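Cellulase (Bacteroides salanitronis, PDB 6WQY) probably hydrolyses internal beta-1,4 linkages of cellulose and related plant polysaccharides, the chain here holding the TIM-barrel catalytic domain of a broad-specificity family 5 endoglucanase. Local coordinates at residues N56-Q61 / L98-E103; A70-V75 / A358-A363; K163-V168 / D243-V248; A171-H176 / A249-D254. All blocks are in the same frame, centred on the assembly; numbering follows the deposited sequence.

Contact 1: N56-Q61 / L98-E103; sequences NAAATQ and LNRVAE
Arg100 reaches from helix 95-110 to the loop that precedes helix 61-70, and its NH2 donates to Ala59 O over 2.9 Å. The N-H...O angle is 171°, almost straight, and the oxygen lies at the edge of the guanidinium group, close to its plane, while the donor is somewhat tilted from the plane of the carbonyl. The chain of Arg100 gets there by starting with CG anti to the backbone N (chi1 176°) and then bending at chi2 (58°), beyond which it runs out to the loop. This polar end is the tight part. Ala59 N and Arg100 NH2 stand 3.3 Å apart, two donors that do not bond each other; both instead turn to Glu51, whose OE2 accepts from the amide and forms a salt bridge with the arginine. NH1 is held from within its own helix, by a salt bridge to Glu103 OE1 at 2.9 Å and by a hydrogen bond with Tyr107 OH. The methyl groups give much less. Ala59 CB lies 3.9 Å from Arg100 NH2 on the buried side, whereas Ala58 CB, 4.0 Å from the same nitrogen, approaches obliquely from a residue open to solvent. Here a single arginine illustrates how a loop can be fastened to a helix with little apolar packing. With NH1 and NH2 both committed in different directions, rotation of the guanidinium group is restricted, and its charge is balanced by two carboxylates, Glu51 at NH2 and Glu103 at NH1, which ties loop and helix together electrostatically.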
loop_
_atom_site.group_PDB
_atom_site.type_symbol
_atom_site.label_atom_id
_atom_site.label_comp_id
_atom_site.label_asym_id
_atom_site.label_seq_id
_atom_site.Cartn_x
_atom_site.Cartn_y
_atom_site.Cartn_z
ATOM N N ASN A 56 14.106 12.493 3.236
ATOM C CA ASN A 56 13.232 12.899 4.328
ATOM C C ASN A 56 13.976 12.901 5.653
ATOM O O ASN A 56 14.818 12.041 5.903
ATOM C CB ASN A 56 12.034 11.959 4.439
ATOM C CG ASN A 56 11.098 12.113 3.284
ATOM O OD1 ASN A 56 10.607 13.216 3.036
ATOM N ND2 ASN A 56 10.869 11.045 2.545
ATOM N N ALA A 57 13.661 13.874 6.500
ATOM C CA ALA A 57 14.025 13.810 7.907
ATOM C C ALA A 57 13.075 12.851 8.619
ATOM O O ALA A 57 12.055 12.428 8.073
ATOM C CB ALA A 57 14.002 15.200 8.532
ATOM N N ALA A 58 13.421 12.505 9.856
ATOM C CA ALA A 58 12.671 11.502 10.596
ATOM C C ALA A 58 11.225 11.921 10.811
ATOM O O ALA A 58 10.925 13.071 11.139
ATOM C CB ALA A 58 13.344 11.250 11.943
ATOM N N ALA A 59 10.316 10.961 10.653
ATOM C CA ALA A 59 8.891 11.206 10.852
ATOM C C ALA A 59 8.593 11.474 12.320
ATOM O O ALA A 59 9.285 10.977 13.216
ATOM C CB ALA A 59 8.076 10.013 10.356
ATOM N N THR A 60 7.523 12.244 12.566
ATOM C CA THR A 60 7.194 12.733 13.895
ATOM C C THR A 60 5.694 12.643 14.156
ATOM O O THR A 60 4.883 12.524 13.236
ATOM C CB THR A 60 7.556 14.216 14.004
ATOM O OG1 THR A 60 6.785 14.914 13.003
ATOM C CG2 THR A 60 9.041 14.446 13.796
ATOM N N GLN A 61 5.336 12.773 15.438
ATOM C CA GLN A 61 3.932 12.933 15.795
ATOM C C GLN A 61 3.315 14.125 15.080
ATOM O O GLN A 61 2.148 14.084 14.680
ATOM C CB GLN A 61 3.788 13.098 17.308
ATOM C CG GLN A 61 2.350 13.157 17.776
ATOM C CD GLN A 61 1.652 11.835 17.572
ATOM O OE1 GLN A 61 2.021 10.831 18.172
ATOM N NE2 GLN A 61 0.688 11.807 16.673
ATOM N N LEU A 98 12.606 -2.408 15.370
ATOM C CA LEU A 98 11.212 -2.734 15.646
ATOM C C LEU A 98 10.571 -1.682 16.538
ATOM O O LEU A 98 9.405 -1.312 16.337
ATOM C CB LEU A 98 11.148 -4.133 16.249
ATOM C CG LEU A 98 9.786 -4.770 16.464
ATOM C CD1 LEU A 98 8.954 -4.776 15.193
ATOM C CD2 LEU A 98 9.963 -6.186 16.984
ATOM N N ASN A 99 11.320 -1.166 17.517
ATOM C CA ASN A 99 10.807 -0.078 18.332
ATOM C C ASN A 99 10.493 1.148 17.485
ATOM O O ASN A 99 9.484 1.827 17.722
ATOM C CB ASN A 99 11.813 0.277 19.421
ATOM C CG ASN A 99 11.289 1.359 20.331
ATOM O OD1 ASN A 99 10.557 1.082 21.284
ATOM N ND2 ASN A 99 11.649 2.598 20.050
ATOM N N ARG A 100 11.351 1.479 16.518
ATOM C CA ARG A 100 11.078 2.633 15.662
ATOM C C ARG A 100 9.780 2.436 14.879
ATOM O O ARG A 100 8.974 3.364 14.742
ATOM C CB ARG A 100 12.241 2.893 14.707
ATOM C CG ARG A 100 11.995 4.022 13.718
ATOM C CD ARG A 100 11.696 5.339 14.419
ATOM N NE ARG A 100 11.441 6.419 13.476
ATOM C CZ ARG A 100 10.777 7.524 13.775
ATOM N NH1 ARG A 100 10.273 7.709 14.986
ATOM N NH2 ARG A 100 10.590 8.436 12.830
ATOM N N VAL A 101 9.571 1.237 14.335
ATOM C CA VAL A 101 8.305 0.963 13.656
ATOM C C VAL A 101 7.147 1.194 14.626
ATOM O O VAL A 101 6.121 1.803 14.276
ATOM C CB VAL A 101 8.308 -0.469 13.080
ATOM C CG1 VAL A 101 6.965 -0.800 12.462
ATOM C CG2 VAL A 101 9.413 -0.625 12.044
ATOM N N ALA A 102 7.295 0.716 15.868
ATOM C CA ALA A 102 6.261 0.927 16.875
ATOM C C ALA A 102 6.061 2.401 17.203
ATOM O O ALA A 102 4.929 2.813 17.516
ATOM C CB ALA A 102 6.591 0.122 18.137
ATOM N N GLU A 103 7.118 3.213 17.153
ATOM C CA GLU A 103 6.949 4.650 17.361
ATOM C C GLU A 103 6.042 5.246 16.291
ATOM O O GLU A 103 5.143 6.037 16.588
ATOM C CB GLU A 103 8.302 5.362 17.346
ATOM C CG GLU A 103 9.143 5.099 18.568
ATOM C CD GLU A 103 10.505 5.762 18.537
ATOM O OE1 GLU A 103 10.881 6.392 17.523
ATOM O OE2 GLU A 103 11.234 5.638 19.556
#

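Contact 2: A70-V75 / A358-A363; sequences AGFTSV and ALFNHA
Phe72 and Phe360 both set CG anti to the carbonyl carbon, beside the backbone N (chi1 -74° and -60°), and from facing backbones this sends the two rings past each other in opposite directions. They meet where Phe72 CE2 lies 3.9 Å from Phe360 CE1. On the side of Phe360 the approach is to the ring edge, close to its plane; on the side of Phe72 it is oblique, so the edge of Phe360 meets Phe72 at a slant. Ala70 adds a second edge contact, its CB 3.9 Å from Phe360 CZ, and Leu359 CD1 comes within 4.5 Å of Phe72 CZ. Between Ala70 and Phe72 the chain leaves helix 61-70 through a Schellman motif at Gly71, the turn that leads into barrel strand 74-77. Ile375 of helix 371-383 packs on both rings, Leu63 and Leu67 of helix 61-70 cover Phe360, and Trp35 meets Phe72 edge-to-face. The example shows a loop following the last barrel strand being seated on the shell of helices around the barrel. Every atom that touches across the segments is carbon, so the fit depends on shape and hydrophobic burial and not on directed polar bonds.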
loop_
_atom_site.group_PDB
_atom_site.type_symbol
_atom_site.label_atom_id
_atom_site.label_comp_id
_atom_site.label_asym_id
_atom_site.label_seq_id
_atom_site.Cartn_x
_atom_site.Cartn_y
_atom_site.Cartn_z
ATOM N N ALA A 70 -5.844 17.308 8.377
ATOM C CA ALA A 70 -6.145 17.501 6.966
ATOM C C ALA A 70 -7.284 16.617 6.475
ATOM O O ALA A 70 -7.773 16.834 5.359
ATOM C CB ALA A 70 -4.898 17.230 6.115
ATOM N N GLY A 71 -7.710 15.634 7.258
ATOM C CA GLY A 71 -8.829 14.799 6.904
ATOM C C GLY A 71 -8.495 13.434 6.354
ATOM O O GLY A 71 -9.409 12.743 5.876
ATOM N N PHE A 72 -7.241 13.014 6.408
ATOM C CA PHE A 72 -6.933 11.629 6.081
ATOM C C PHE A 72 -7.448 10.710 7.183
ATOM O O PHE A 72 -7.554 11.099 8.347
ATOM C CB PHE A 72 -5.423 11.460 5.892
ATOM C CG PHE A 72 -4.926 12.039 4.604
ATOM C CD1 PHE A 72 -4.990 11.303 3.425
ATOM C CD2 PHE A 72 -4.440 13.340 4.546
ATOM C CE1 PHE A 72 -4.561 11.829 2.231
ATOM C CE2 PHE A 72 -4.010 13.873 3.338
ATOM C CZ PHE A 72 -4.076 13.121 2.177
ATOM N N THR A 73 -7.771 9.474 6.794
ATOM C CA THR A 73 -8.324 8.457 7.683
ATOM C C THR A 73 -7.293 7.427 8.113
ATOM O O THR A 73 -7.343 6.915 9.250
ATOM C CB THR A 73 -9.453 7.699 6.957
ATOM O OG1 THR A 73 -10.281 8.619 6.242
ATOM C CG2 THR A 73 -10.287 6.873 7.936
ATOM N N SER A 74 -6.392 7.078 7.188
ATOM C CA SER A 74 -5.518 5.930 7.341
ATOM C C SER A 74 -4.148 6.240 6.751
ATOM O O SER A 74 -4.046 6.969 5.764
ATOM C CB SER A 74 -6.101 4.722 6.591
ATOM O OG SER A 74 -7.421 4.433 7.029
ATOM N N VAL A 75 -3.103 5.641 7.322
ATOM C CA VAL A 75 -1.743 5.805 6.813
ATOM C C VAL A 75 -1.123 4.445 6.565
ATOM O O VAL A 75 -1.088 3.596 7.467
ATOM C CB VAL A 75 -0.872 6.605 7.796
ATOM C CG1 VAL A 75 0.539 6.731 7.282
ATOM C CG2 VAL A 75 -1.468 7.974 8.018
ATOM N N ALA A 358 5.266 14.992 -3.008
ATOM C CA ALA A 358 5.095 15.420 -1.626
ATOM C C ALA A 358 3.891 16.336 -1.451
ATOM O O ALA A 358 3.729 17.322 -2.187
ATOM C CB ALA A 358 6.350 16.171 -1.172
ATOM N N LEU A 359 3.094 16.050 -0.438
ATOM C CA LEU A 359 2.052 16.944 0.058
ATOM C C LEU A 359 2.419 17.559 1.397
ATOM O O LEU A 359 2.006 18.692 1.676
ATOM C CB LEU A 359 0.723 16.199 0.202
ATOM C CG LEU A 359 0.203 15.518 -1.062
ATOM C CD1 LEU A 359 -1.102 14.771 -0.759
ATOM C CD2 LEU A 359 0.006 16.488 -2.205
ATOM N N PHE A 360 3.185 16.839 2.222
ATOM C CA PHE A 360 3.610 17.319 3.523
ATOM C C PHE A 360 5.114 17.128 3.677
ATOM O O PHE A 360 5.684 16.147 3.171
ATOM C CB PHE A 360 2.983 16.503 4.672
ATOM C CG PHE A 360 1.487 16.529 4.703
ATOM C CD1 PHE A 360 0.758 15.623 3.957
ATOM C CD2 PHE A 360 0.811 17.442 5.480
ATOM C CE1 PHE A 360 -0.622 15.640 3.972
ATOM C CE2 PHE A 360 -0.572 17.462 5.507
ATOM C CZ PHE A 360 -1.286 16.552 4.752
ATOM N N ASN A 361 5.750 18.029 4.419
ATOM C CA ASN A 361 7.068 17.727 4.966
ATOM C C ASN A 361 6.894 16.619 6.006
ATOM O O ASN A 361 6.077 16.742 6.926
ATOM C CB ASN A 361 7.676 18.987 5.583
ATOM C CG ASN A 361 9.081 18.760 6.089
ATOM O OD1 ASN A 361 9.282 18.020 7.054
ATOM N ND2 ASN A 361 10.055 19.381 5.453
ATOM N N HIS A 362 7.635 15.506 5.848
ATOM C CA HIS A 362 7.411 14.330 6.669
ATOM C C HIS A 362 7.865 14.505 8.113
ATOM O O HIS A 362 7.521 13.670 8.956
ATOM C CB HIS A 362 8.108 13.109 6.066
ATOM C CG HIS A 362 7.479 12.597 4.809
ATOM N ND1 HIS A 362 7.789 11.344 4.318
ATOM C CD2 HIS A 362 6.575 13.126 3.945
ATOM C CE1 HIS A 362 7.115 11.125 3.204
ATOM N NE2 HIS A 362 6.370 12.190 2.955
ATOM N N ALA A 363 8.619 15.556 8.413
ATOM C CA ALA A 363 9.070 15.812 9.769
ATOM C C ALA A 363 8.320 16.947 10.449
ATOM O O ALA A 363 8.017 16.853 11.645
ATOM C CB ALA A 363 10.569 16.133 9.775
#

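Contact 3: K163-V168 / D243-V248; sequences KGNFLV and DNRLMV
Met247 approaches Val168 tip to tip, and its chain is worth following atom by atom. CB points at strand 167-170, but neither it nor CG touches Val168, and SD is still 5.6 Å from Val168 CG1. The chain then bends at chi3 (-66°), swinging CE forward to 3.9 Å from Val168 CG1 and 4.4 Å from Val168 CG2, so the terminal methyl does all the touching. Val168 presents CG1 by placing it anti to its backbone N (chi1 173°). The two residues belong to strands 167-170 and 246-251, which are separated in the sheet by strand 219-222; side chains of such second neighbours meet in the interior of a TIM barrel. Nearer the strand starts the segments come together more loosely. Asn165 ND2 lies 4.4 Å from Arg245 NE, and both nitrogens donate to Thr216 O, the arginine weakly. The far end of Arg245 belongs elsewhere, with NH2 in a salt bridge to Glu22 and NH1 bonded to Asn244 O at 2.9 Å. The contact thus pairs a single methyl-to-methyl touch in the barrel interior with a carbonyl that accepts from both segments, Thr216 O bridging Asn165 and Arg245 although these do not bond each other.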
loop_
_atom_site.group_PDB
_atom_site.type_symbol
_atom_site.label_atom_id
_atom_site.label_comp_id
_atom_site.label_asym_id
_atom_site.label_seq_id
_atom_site.Cartn_x
_atom_site.Cartn_y
_atom_site.Cartn_z
ATOM N N LYS A 163 -2.358 -4.127 20.152
ATOM C CA LYS A 163 -3.008 -3.087 19.368
ATOM C C LYS A 163 -4.331 -3.570 18.798
ATOM O O LYS A 163 -4.453 -4.719 18.362
ATOM C CB LYS A 163 -2.100 -2.639 18.222
ATOM C CG LYS A 163 -0.766 -2.085 18.673
ATOM C CD LYS A 163 -0.908 -0.899 19.618
ATOM C CE LYS A 163 0.434 -0.213 19.823
ATOM N NZ LYS A 163 0.334 0.934 20.762
ATOM N N GLY A 164 -5.317 -2.685 18.799
ATOM C CA GLY A 164 -6.611 -2.970 18.221
ATOM C C GLY A 164 -6.597 -2.912 16.704
ATOM O O GLY A 164 -5.558 -2.814 16.045
ATOM N N ASN A 165 -7.807 -2.961 16.147
ATOM C CA ASN A 165 -7.968 -3.121 14.711
ATOM C C ASN A 165 -7.775 -1.828 13.925
ATOM O O ASN A 165 -7.948 -1.849 12.695
ATOM C CB ASN A 165 -9.293 -3.804 14.376
ATOM C CG ASN A 165 -9.203 -5.325 14.481
ATOM O OD1 ASN A 165 -8.130 -5.888 14.748
ATOM N ND2 ASN A 165 -10.320 -6.002 14.230
ATOM N N PHE A 166 -7.319 -0.735 14.551
ATOM C CA PHE A 166 -6.781 0.369 13.759
ATOM C C PHE A 166 -5.571 -0.090 12.955
ATOM O O PHE A 166 -5.247 0.523 11.929
ATOM C CB PHE A 166 -6.404 1.583 14.628
ATOM C CG PHE A 166 -5.050 1.490 15.283
ATOM C CD1 PHE A 166 -4.878 0.830 16.485
ATOM C CD2 PHE A 166 -3.933 2.059 14.679
ATOM C CE1 PHE A 166 -3.639 0.725 17.074
ATOM C CE2 PHE A 166 -2.691 1.946 15.261
ATOM C CZ PHE A 166 -2.542 1.277 16.468
ATOM N N LEU A 167 -4.866 -1.126 13.432
ATOM C CA LEU A 167 -3.598 -1.557 12.856
ATOM C C LEU A 167 -3.815 -2.781 11.982
ATOM O O LEU A 167 -4.344 -3.807 12.435
ATOM C CB LEU A 167 -2.596 -1.851 13.965
ATOM C CG LEU A 167 -1.224 -2.337 13.490
ATOM C CD1 LEU A 167 -0.509 -1.323 12.602
ATOM C CD2 LEU A 167 -0.363 -2.666 14.719
ATOM N N VAL A 168 -3.376 -2.649 10.730
ATOM C CA VAL A 168 -3.439 -3.675 9.693
ATOM C C VAL A 168 -2.021 -4.134 9.377
ATOM O O VAL A 168 -1.097 -3.316 9.325
ATOM C CB VAL A 168 -4.071 -3.058 8.426
ATOM C CG1 VAL A 168 -4.026 -4.008 7.233
ATOM C CG2 VAL A 168 -5.488 -2.592 8.689
ATOM N N ASP A 243 -13.768 -14.962 9.368
ATOM C CA ASP A 243 -14.251 -14.487 8.080
ATOM C C ASP A 243 -14.011 -12.989 7.920
ATOM O O ASP A 243 -13.981 -12.228 8.890
ATOM C CB ASP A 243 -15.734 -14.801 7.889
ATOM C CG ASP A 243 -16.016 -16.300 7.828
ATOM O OD1 ASP A 243 -15.102 -17.067 7.470
ATOM O OD2 ASP A 243 -17.158 -16.695 8.136
ATOM N N ASN A 244 -13.860 -12.568 6.670
ATOM C CA ASN A 244 -13.910 -11.149 6.303
ATOM C C ASN A 244 -12.802 -10.314 6.925
ATOM O O ASN A 244 -13.017 -9.134 7.222
ATOM C CB ASN A 244 -15.276 -10.547 6.661
ATOM C CG ASN A 244 -16.401 -11.356 6.131
ATOM O OD1 ASN A 244 -16.338 -11.781 4.976
ATOM N ND2 ASN A 244 -17.415 -11.606 6.953
ATOM N N ARG A 245 -11.611 -10.892 7.085
ATOM C CA ARG A 245 -10.490 -10.154 7.649
ATOM C C ARG A 245 -9.272 -10.174 6.741
ATOM O O ARG A 245 -8.177 -9.812 7.194
ATOM C CB ARG A 245 -10.122 -10.654 9.047
ATOM C CG ARG A 245 -11.187 -10.390 10.110
ATOM C CD ARG A 245 -11.340 -8.913 10.406
ATOM N NE ARG A 245 -12.374 -8.654 11.399
ATOM C CZ ARG A 245 -13.668 -8.534 11.115
ATOM N NH1 ARG A 245 -14.102 -8.652 9.858
ATOM N NH2 ARG A 245 -14.541 -8.297 12.083
ATOM N N LEU A 246 -9.427 -10.568 5.478
ATOM C CA LEU A 246 -8.359 -10.514 4.492
ATOM C C LEU A 246 -8.777 -9.583 3.366
ATOM O O LEU A 246 -9.860 -9.737 2.791
ATOM C CB LEU A 246 -8.040 -11.887 3.911
ATOM C CG LEU A 246 -7.599 -12.939 4.913
ATOM C CD1 LEU A 246 -7.288 -14.236 4.176
ATOM C CD2 LEU A 246 -6.421 -12.500 5.760
ATOM N N MET A 247 -7.903 -8.628 3.042
ATOM C CA MET A 247 -8.173 -7.616 2.026
ATOM C C MET A 247 -7.143 -7.735 0.911
ATOM O O MET A 247 -5.943 -7.841 1.190
ATOM C CB MET A 247 -8.111 -6.197 2.625
ATOM C CG MET A 247 -8.876 -6.027 3.932
ATOM S SD MET A 247 -8.903 -4.357 4.566
ATOM C CE MET A 247 -7.176 -4.118 4.956
ATOM N N VAL A 248 -7.602 -7.725 -0.335
ATOM C CA VAL A 248 -6.705 -7.810 -1.487
ATOM C C VAL A 248 -6.080 -6.447 -1.737
ATOM O O VAL A 248 -6.784 -5.450 -1.923
ATOM C CB VAL A 248 -7.466 -8.279 -2.729
ATOM C CG1 VAL A 248 -6.527 -8.464 -3.909
ATOM C CG2 VAL A 248 -8.232 -9.573 -2.441
#

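Contact 4: A171-H176 / A249-D254; sequences AMNEIH and AVHFYD
The C-terminal end of the barrel, where TIM-barrel hydrolases place their active sites, is the setting in which His251 of strand 246-251 meets Asn173 and Glu174, the Asn-Glu pair following strand 167-170. His251 ND1 donates to Glu174 OE2 over 2.7 Å, with an N-H...O angle of 162°. The oxygen lies close to the imidazole plane and receives the proton on its anti lone pair, away from OE1, although carboxylate and ring planes are turned 50° against each other. Glu174 gets this far because its chain is extended beyond CG, which brings OE2 to the ND1 edge of the ring. Next to it Asn173 OD1 sits 3.1 Å from His251 CE1, near the ring plane; the side chains cross at about a right angle, with amide and ring planes 42° apart. That oxygen has its main partner in Arg76, whose NH2 donates to it. Glu309 of strand 305-310 touches all three residues and bonds Tyr253 OH; Glu174 and Glu309 probably occupy the acid/base and nucleophile positions of family 5. The ND1 bond is the directed restraint on the imidazole, the OD1 contact at CE1 at most helping to limit its rotation, and through that bond the histidine probably helps hold the Glu174 carboxylate in place.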
loop_
_atom_site.group_PDB
_atom_site.type_symbol
_atom_site.label_atom_id
_atom_site.label_comp_id
_atom_site.label_asym_id
_atom_site.label_seq_id
_atom_site.Cartn_x
_atom_site.Cartn_y
_atom_site.Cartn_z
ATOM N N ALA A 171 1.151 -8.256 4.003
ATOM C CA ALA A 171 2.153 -9.321 4.003
ATOM C C ALA A 171 3.474 -8.882 3.399
ATOM O O ALA A 171 4.545 -9.240 3.908
ATOM C CB ALA A 171 1.609 -10.486 3.187
ATOM N N MET A 172 3.403 -8.203 2.251
ATOM C CA MET A 172 4.554 -7.805 1.446
ATOM C C MET A 172 4.043 -6.794 0.437
ATOM O O MET A 172 2.854 -6.449 0.428
ATOM C CB MET A 172 5.261 -8.998 0.820
ATOM C CG MET A 172 4.439 -9.830 -0.092
ATOM S SD MET A 172 5.114 -11.508 -0.271
ATOM C CE MET A 172 4.408 -12.247 1.206
ATOM N N ASN A 173 4.962 -6.295 -0.399
ATOM C CA ASN A 173 4.704 -5.144 -1.260
ATOM C C ASN A 173 4.470 -5.565 -2.710
ATOM O O ASN A 173 3.363 -6.015 -3.035
ATOM C CB ASN A 173 5.822 -4.109 -1.089
ATOM C CG ASN A 173 5.564 -2.876 -1.905
ATOM O OD1 ASN A 173 4.430 -2.404 -1.955
ATOM N ND2 ASN A 173 6.591 -2.362 -2.571
ATOM N N GLU A 174 5.486 -5.433 -3.573
ATOM C CA GLU A 174 5.366 -5.644 -5.016
ATOM C C GLU A 174 6.287 -6.787 -5.399
ATOM O O GLU A 174 7.498 -6.615 -5.521
ATOM C CB GLU A 174 5.739 -4.374 -5.779
ATOM C CG GLU A 174 4.750 -3.259 -5.593
ATOM C CD GLU A 174 5.065 -1.996 -6.368
ATOM O OE1 GLU A 174 6.211 -1.853 -6.870
ATOM O OE2 GLU A 174 4.163 -1.125 -6.517
ATOM N N ILE A 175 5.715 -7.963 -5.565
ATOM C CA ILE A 175 6.481 -9.180 -5.804
ATOM C C ILE A 175 6.503 -9.474 -7.301
ATOM O O ILE A 175 5.454 -9.622 -7.947
ATOM C CB ILE A 175 5.882 -10.347 -5.008
ATOM C CG1 ILE A 175 5.922 -10.043 -3.495
ATOM C CG2 ILE A 175 6.595 -11.648 -5.349
ATOM C CD1 ILE A 175 7.297 -9.727 -2.922
ATOM N N HIS A 176 7.717 -9.557 -7.849
ATOM C CA HIS A 176 7.928 -9.934 -9.237
ATOM C C HIS A 176 9.350 -10.469 -9.370
ATOM O O HIS A 176 10.219 -10.217 -8.518
ATOM C CB HIS A 176 7.699 -8.762 -10.202
ATOM C CG HIS A 176 8.681 -7.662 -10.038
ATOM N ND1 HIS A 176 9.776 -7.517 -10.858
ATOM C CD2 HIS A 176 8.746 -6.665 -9.124
ATOM C CE1 HIS A 176 10.470 -6.468 -10.460
ATOM N NE2 HIS A 176 9.864 -5.928 -9.411
ATOM N N ALA A 249 -4.755 -6.400 -1.773
ATOM C CA ALA A 249 -4.015 -5.170 -2.014
ATOM C C ALA A 249 -3.606 -5.076 -3.476
ATOM O O ALA A 249 -2.995 -6.004 -3.999
ATOM C CB ALA A 249 -2.753 -5.148 -1.146
ATOM N N VAL A 250 -3.918 -3.939 -4.128
ATOM C CA VAL A 250 -3.421 -3.631 -5.465
ATOM C C VAL A 250 -2.825 -2.228 -5.449
ATOM O O VAL A 250 -3.124 -1.414 -4.579
ATOM C CB VAL A 250 -4.500 -3.749 -6.560
ATOM C CG1 VAL A 250 -4.992 -5.182 -6.674
ATOM C CG2 VAL A 250 -5.642 -2.792 -6.320
ATOM N N HIS A 251 -1.994 -1.939 -6.447
ATOM C CA HIS A 251 -1.478 -0.589 -6.665
ATOM C C HIS A 251 -1.960 -0.106 -8.024
ATOM O O HIS A 251 -2.154 -0.909 -8.945
ATOM C CB HIS A 251 0.058 -0.543 -6.599
ATOM C CG HIS A 251 0.606 -0.892 -5.247
ATOM N ND1 HIS A 251 1.951 -1.026 -4.985
ATOM C CD2 HIS A 251 -0.020 -1.119 -4.071
ATOM C CE1 HIS A 251 2.131 -1.326 -3.706
ATOM N NE2 HIS A 251 0.950 -1.392 -3.123
ATOM N N PHE A 252 -2.155 1.209 -8.156
ATOM C CA PHE A 252 -2.730 1.758 -9.378
ATOM C C PHE A 252 -2.124 3.118 -9.676
ATOM O O PHE A 252 -2.470 4.104 -9.018
ATOM C CB PHE A 252 -4.252 1.883 -9.285
ATOM C CG PHE A 252 -4.885 2.399 -10.544
ATOM C CD1 PHE A 252 -5.115 1.548 -11.618
ATOM C CD2 PHE A 252 -5.239 3.734 -10.674
ATOM C CE1 PHE A 252 -5.699 2.017 -12.777
ATOM C CE2 PHE A 252 -5.818 4.203 -11.833
ATOM C CZ PHE A 252 -6.045 3.345 -12.881
ATOM N N TYR A 253 -1.280 3.167 -10.698
ATOM C CA TYR A 253 -0.649 4.396 -11.155
ATOM C C TYR A 253 -0.950 4.670 -12.627
ATOM O O TYR A 253 -0.335 5.565 -13.232
ATOM C CB TYR A 253 0.855 4.327 -10.963
ATOM C CG TYR A 253 1.350 4.339 -9.533
ATOM C CD1 TYR A 253 1.390 5.531 -8.824
ATOM C CD2 TYR A 253 1.824 3.186 -8.918
ATOM C CE1 TYR A 253 1.903 5.581 -7.544
ATOM C CE2 TYR A 253 2.321 3.226 -7.627
ATOM C CZ TYR A 253 2.369 4.428 -6.945
ATOM O OH TYR A 253 2.930 4.556 -5.698
ATOM N N ASP A 254 -1.879 3.939 -13.231
ATOM C CA ASP A 254 -2.037 4.031 -14.675
ATOM C C ASP A 254 -2.477 5.436 -15.081
ATOM O O ASP A 254 -3.416 5.975 -14.485
ATOM C CB ASP A 254 -3.115 3.068 -15.178
ATOM C CG ASP A 254 -2.769 1.607 -15.011
ATOM O OD1 ASP A 254 -1.625 1.266 -14.621
ATOM O OD2 ASP A 254 -3.683 0.773 -15.321
#

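How the contacts relate
Read from the N terminus, contact 1 opens at 56-61 and closes at 98-103, before contact 3 or contact 4 opens. Contact 2 begins inside that loop, at 70-75, and closes only at 358-363, so the two cross; they also touch, through a probable hydrogen bond between Thr60 OG1 and Ala363 O. Within the long span of contact 2 lie contacts 3 and 4, which cross each other and share strand 246-251, one near its start and the other near its C-terminal end. Contacts 1 and 2 join outer loops and helices; contact 3 joins two strands across the barrel interior, and contact 4 joins the loop after strand 167-170 to the end of strand 246-251.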